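Local coordinates for protein succinate-semialdehyde dehydrogenase (Streptococcus pyogenes MGAS1882, PDB 4OGD) that oxidises succinic semialdehyde to succinate with NADP+ as cofactor, as a member of the aldehyde dehydrogenase family, at residues A[71-77]-A[294-298]. Residues are numbered along the deposited sequence; the frame is centred on the assembly and turned at random.
Sequences TKDMGKL and DPMDP
A glycine-terminated helix end that receives the proline of a beta turn is illustrated where the ring of Pro295 sits against Thr71, Gly75 and Lys76. CB of Pro295 lies 3.3 Å from the carbonyl O of Gly75 and 3.6 Å from O of Lys76, so CB and the neighbouring CG press against the oxygens of two consecutive residues, CB touching both. Gly75 O has no hydrogen-bonding partner in the model, and the proline buries it. On the helix side, CG2 of Thr71 reaches CG of Pro295 at 3.8 Å and SD of Met296 at 3.7 Å. With chi1 at -65°, OG1 sits beside the backbone N and the methyl is anti to it; OG1 bonds to Lys76 O (2.8 Å) and ties the last helical turn to the chain leaving it. Gly75 makes that exit with a positive phi of 94°, its N still bonded to Thr71 O, before Leu77 takes the N-cap position of helix 78-103.

Within the aldehyde dehydrogenase fold, the contact joins the junction of helices 63-74 and 78-103, where Pro295 and Phe78 share a backbone hydrogen bond, to the loop between helices 276-288 and 308-323. That loop forms a type I turn from Asp294 to Asp297, and an Asx turn overlaps it: Asp294 OD1 accepts Met296 N from above the carboxylate plane. Bent at chi2 and chi3, Met296 lays its sulfur over Thr71, while its CG meets CE of Lys72 at 4.0 Å, the two chains crossing nearly at right angles. The ammonium of Lys72 pairs with Glu68, and Tyr7 adds a cation-pi contact. On the far flank, Leu77 CD2 packs 4.2 Å from Pro295 CB.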
loop_
_atom_site.group_PDB
_atom_site.type_symbol
_atom_site.label_atom_id
_atom_site.label_comp_id
_atom_site.label_asym_id
_atom_site.label_seq_id
_atom_site.Cartn_x
_atom_site.Cartn_y
_atom_site.Cartn_z
ATOM N N THR A 71 10.082 30.859 0.371
ATOM C CA THR A 71 9.363 32.052 -0.081
ATOM C C THR A 71 9.797 32.480 -1.487
ATOM O O THR A 71 8.961 32.773 -2.352
ATOM C CB THR A 71 9.575 33.217 0.898
ATOM O OG1 THR A 71 8.984 32.894 2.165
ATOM C CG2 THR A 71 8.949 34.506 0.343
ATOM N N LYS A 72 11.106 32.516 -1.721
ATOM C CA LYS A 72 11.610 32.905 -3.035
ATOM C C LYS A 72 11.277 31.902 -4.147
ATOM O O LYS A 72 11.137 32.294 -5.304
ATOM C CB LYS A 72 13.114 33.227 -2.975
ATOM C CG LYS A 72 13.454 34.439 -2.081
ATOM C CD LYS A 72 12.896 35.745 -2.651
ATOM C CE LYS A 72 12.977 36.906 -1.650
ATOM N NZ LYS A 72 14.385 37.318 -1.338
ATOM N N ASP A 73 11.125 30.624 -3.800
ATOM C CA ASP A 73 10.755 29.598 -4.785
ATOM C C ASP A 73 9.273 29.672 -5.153
ATOM O O ASP A 73 8.903 29.747 -6.335
ATOM C CB ASP A 73 11.024 28.180 -4.240
ATOM C CG ASP A 73 12.403 27.629 -4.625
ATOM O OD1 ASP A 73 13.178 28.286 -5.357
ATOM O OD2 ASP A 73 12.701 26.500 -4.189
ATOM N N MET A 74 8.416 29.639 -4.145
ATOM C CA MET A 74 6.999 29.425 -4.425
ATOM C C MET A 74 6.046 30.461 -3.841
ATOM O O MET A 74 4.828 30.324 -3.971
ATOM C CB MET A 74 6.588 27.989 -4.062
ATOM C CG MET A 74 6.993 27.525 -2.671
ATOM S SD MET A 74 6.074 28.326 -1.358
ATOM C CE MET A 74 4.402 27.802 -1.775
ATOM N N GLY A 75 6.595 31.495 -3.205
ATOM C CA GLY A 75 5.819 32.674 -2.855
ATOM C C GLY A 75 5.188 32.776 -1.482
ATOM O O GLY A 75 4.617 33.821 -1.163
ATOM N N LYS A 76 5.249 31.718 -0.673
ATOM C CA LYS A 76 4.507 31.739 0.583
ATOM C C LYS A 76 5.057 32.768 1.547
ATOM O O LYS A 76 6.234 33.128 1.475
ATOM C CB LYS A 76 4.444 30.363 1.257
ATOM C CG LYS A 76 5.753 29.838 1.823
ATOM C CD LYS A 76 5.496 28.586 2.669
ATOM C CE LYS A 76 4.862 27.449 1.857
ATOM N NZ LYS A 76 4.348 26.337 2.730
ATOM N N LEU A 77 4.194 33.241 2.440
ATOM C CA LEU A 77 4.599 34.184 3.478
ATOM C C LEU A 77 5.840 33.660 4.198
ATOM O O LEU A 77 5.935 32.473 4.510
ATOM C CB LEU A 77 3.468 34.373 4.483
ATOM C CG LEU A 77 2.147 34.926 3.956
ATOM C CD1 LEU A 77 1.173 35.104 5.110
ATOM C CD2 LEU A 77 2.355 36.225 3.194
ATOM N N ASP A 294 4.022 41.858 -0.492
ATOM C CA ASP A 294 5.347 41.255 -0.378
ATOM C C ASP A 294 5.354 40.147 0.681
ATOM O O ASP A 294 5.201 40.431 1.859
ATOM C CB ASP A 294 6.321 42.375 0.014
ATOM C CG ASP A 294 7.753 41.908 0.136
ATOM O OD1 ASP A 294 8.021 40.695 0.005
ATOM O OD2 ASP A 294 8.625 42.777 0.380
ATOM N N PRO A 295 5.542 38.877 0.273
ATOM C CA PRO A 295 5.504 37.810 1.287
ATOM C C PRO A 295 6.654 37.868 2.304
ATOM O O PRO A 295 6.566 37.220 3.347
ATOM C CB PRO A 295 5.579 36.521 0.453
ATOM C CG PRO A 295 6.280 36.928 -0.802
ATOM C CD PRO A 295 5.793 38.345 -1.079
ATOM N N MET A 296 7.699 38.643 2.026
ATOM C CA MET A 296 8.767 38.817 3.010
ATOM C C MET A 296 8.398 39.831 4.092
ATOM O O MET A 296 9.016 39.858 5.155
ATOM C CB MET A 296 10.088 39.206 2.338
ATOM C CG MET A 296 10.703 38.117 1.459
ATOM S SD MET A 296 11.201 36.607 2.323
ATOM C CE MET A 296 12.615 37.204 3.249
ATOM N N ASP A 297 7.381 40.650 3.825
ATOM C CA ASP A 297 6.959 41.708 4.741
ATOM C C ASP A 297 6.082 41.112 5.834
ATOM O O ASP A 297 5.091 40.453 5.533
ATOM C CB ASP A 297 6.164 42.756 3.952
ATOM C CG ASP A 297 5.893 44.037 4.737
ATOM O OD1 ASP A 297 5.686 43.996 5.971
ATOM O OD2 ASP A 297 5.874 45.105 4.091
ATOM N N PRO A 298 6.431 41.353 7.110
ATOM C CA PRO A 298 5.629 40.820 8.222
ATOM C C PRO A 298 4.179 41.320 8.247
ATOM O O PRO A 298 3.333 40.670 8.859
ATOM C CB PRO A 298 6.385 41.309 9.466
ATOM C CG PRO A 298 7.205 42.476 8.986
ATOM C CD PRO A 298 7.601 42.108 7.589
#